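Local coordinates for Lmo0135 protein (Listeria monocytogenes EGD-e, PDB 5ISU) that is the substrate-binding protein of an ABC transporter and probably takes part in peptide uptake, at residues S233-P236 and S237-N240. Residues are numbered along the deposited sequence; the frame is centred on the assembly and turned at random.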
ATOM      1  N   SER A 233      -2.164  15.740  -3.135  1.00 40.11           N
ATOM      2  CA  SER A 233      -1.335  14.935  -4.006  1.00 40.30           C
ATOM      3  C   SER A 233      -1.399  15.518  -5.425  1.00 39.67           C
ATOM      4  O   SER A 233      -2.441  16.007  -5.858  1.00 37.06           O
ATOM      5  CB  SER A 233      -1.853  13.509  -4.027  1.00 41.80           C
ATOM      6  OG  SER A 233      -1.810  12.974  -2.709  1.00 44.61           O
ATOM      7  N   ILE A 234      -0.277  15.434  -6.135  1.00 40.06           N
ATOM      8  CA  ILE A 234      -0.125  15.948  -7.482  1.00 43.28           C
ATOM      9  C   ILE A 234       0.313  14.813  -8.407  1.00 45.94           C
ATOM     10  O   ILE A 234       1.086  13.954  -8.009  1.00 45.08           O
ATOM     11  CB  ILE A 234       0.983  17.042  -7.519  1.00 46.23           C
ATOM     12  CG1 ILE A 234       0.728  18.128  -6.475  1.00 48.65           C
ATOM     13  CG2 ILE A 234       1.116  17.667  -8.903  1.00 51.56           C
ATOM     14  CD1 ILE A 234      -0.622  18.807  -6.584  1.00 47.19           C
ATOM     15  N   GLN A 235      -0.193  14.803  -9.638  1.00 48.65           N
ATOM     16  CA  GLN A 235       0.236  13.821 -10.620  1.00 51.50           C
ATOM     17  C   GLN A 235       1.536  14.355 -11.227  1.00 54.15           C
ATOM     18  O   GLN A 235       1.717  15.582 -11.333  1.00 53.64           O
ATOM     19  CB  GLN A 235      -0.836  13.610 -11.681  1.00 55.49           C
ATOM     20  CG  GLN A 235      -2.160  13.175 -11.085  1.00 58.17           C
ATOM     21  CD  GLN A 235      -1.997  11.949 -10.208  1.00 62.85           C
ATOM     22  OE1 GLN A 235      -2.126  12.027  -8.983  1.00 65.60           O
ATOM     23  NE2 GLN A 235      -1.608  10.837 -10.816  1.00 67.17           N
ATOM     24  N   PRO A 236       2.472  13.456 -11.581  1.00 53.10           N
ATOM     25  CA  PRO A 236       3.753  13.881 -12.155  1.00 52.92           C
ATOM     26  C   PRO A 236       3.655  14.928 -13.282  1.00 52.86           C
ATOM     27  O   PRO A 236       4.419  15.901 -13.285  1.00 51.31           O
ATOM     28  CB  PRO A 236       4.325  12.574 -12.690  1.00 55.04           C
ATOM     29  CG  PRO A 236       3.803  11.538 -11.759  1.00 55.25           C
ATOM     30  CD  PRO A 236       2.454  12.008 -11.300  1.00 54.51           C
ATOM     31  N   SER A 237       2.708  14.725 -14.201  1.00 53.34           N
ATOM     32  CA  SER A 237       2.504  15.616 -15.344  1.00 55.97           C
ATOM     33  C   SER A 237       2.039  17.022 -14.936  1.00 56.46           C
ATOM     34  O   SER A 237       2.183  17.964 -15.706  1.00 58.85           O
ATOM     35  CB  SER A 237       1.512  14.987 -16.349  1.00 57.68           C
ATOM     36  OG  SER A 237       0.237  14.739 -15.756  1.00 55.24           O
ATOM     37  N   ASP A 238       1.502  17.168 -13.726  1.00 53.86           N
ATOM     38  CA  ASP A 238       1.059  18.480 -13.257  1.00 54.29           C
ATOM     39  C   ASP A 238       2.081  19.213 -12.385  1.00 52.40           C
ATOM     40  O   ASP A 238       1.881  20.388 -12.073  1.00 49.78           O
ATOM     41  CB  ASP A 238      -0.265  18.347 -12.490  1.00 56.09           C
ATOM     42  CG  ASP A 238      -1.429  17.896 -13.385  1.00 61.02           C
ATOM     43  OD1 ASP A 238      -1.496  18.331 -14.564  1.00 62.66           O
ATOM     44  OD2 ASP A 238      -2.300  17.138 -12.891  1.00 62.67           O
ATOM     45  N   ARG A 239       3.190  18.556 -12.054  1.00 51.19           N
ATOM     46  CA  ARG A 239       4.171  19.125 -11.120  1.00 53.63           C
ATOM     47  C   ARG A 239       4.775  20.469 -11.536  1.00 55.18           C
ATOM     48  O   ARG A 239       4.891  21.356 -10.704  1.00 52.56           O
ATOM     49  CB  ARG A 239       5.232  18.078 -10.802  1.00 56.13           C
ATOM     50  CG  ARG A 239       6.248  18.407  -9.718  1.00 58.73           C
ATOM     51  CD  ARG A 239       7.473  19.149 -10.223  1.00 61.70           C
ATOM     52  NE  ARG A 239       8.656  18.653  -9.505  1.00 65.62           N
ATOM     53  CZ  ARG A 239       9.205  19.189  -8.418  1.00 66.25           C
ATOM     54  NH1 ARG A 239       8.734  20.299  -7.885  1.00 71.84           N
ATOM     55  NH2 ARG A 239      10.268  18.623  -7.877  1.00 67.17           N
ATOM     56  N   ASN A 240       5.148  20.636 -12.802  1.00 58.37           N
ATOM     57  CA  ASN A 240       5.686  21.934 -13.226  1.00 62.81           C
ATOM     58  C   ASN A 240       4.606  23.042 -13.248  1.00 62.91           C
ATOM     59  O   ASN A 240       4.926  24.203 -13.010  1.00 63.90           O
ATOM     60  CB  ASN A 240       6.405  21.826 -14.574  1.00 66.62           C
ATOM     61  CG  ASN A 240       7.696  21.004 -14.491  1.00 70.53           C
ATOM     62  OD1 ASN A 240       8.266  20.790 -13.410  1.00 68.42           O
ATOM     63  ND2 ASN A 240       8.173  20.556 -15.643  1.00 75.52           N
TER
HETATM   64  O   HOH W   1      -2.378  16.732 -10.196  1.00 51.29           O
HETATM   65  O   HOH W   2       5.637  18.330 -14.233  1.00 53.53           O
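Ile234 lays its CG2 methyl against the turn that follows it, 3.9 Å from CB of Asp238. That branch stands anti to the backbone N of Ile234, which sends it forward along the chain, while CG1 swings back beside the N. The two side chains cross at a slant, and both also touch Asn221 of helix 217-225. Asp238 turns its carboxylate back toward the incoming chain: CG lies anti to its own carbonyl carbon (chi1 -66°), and OD2 accepts from a water at 2.7 Å whose oxygen in turn takes the N-H of Gln235. The other oxygen, OD1, meets Lys241 in a salt bridge, so each carboxylate oxygen of this buried residue has a partner.

Here the chain leaves strand 231-233 and winds into helix 239-245, in a fold of the periplasmic-binding-protein type. The carbonyl of Gln235 receives the N-H of Asp238, N to O 2.9 Å; one residue on, Arg239 N reaches Pro236 O at 3.2 Å. Two overlapping type I turns, 235-238 and 236-239, thus lead into the helix, with Pro236 (phi -47°) at the second position of the first. A second water spans the next step, donating to Pro236 O and accepting from Asn240 N at 2.8 Å.

Arg239 sets its CB 3.4 Å from Pro236 O, then heads off: its chain bends away from the turn, carrying the guanidinium to salt bridges with Glu243 through NH1 and Glu297 through NH2. CB of Gln235 passes 4.0 Å from Asp238 OD2, in no more than loose contact, and the chain beyond it bends to lead the amide away.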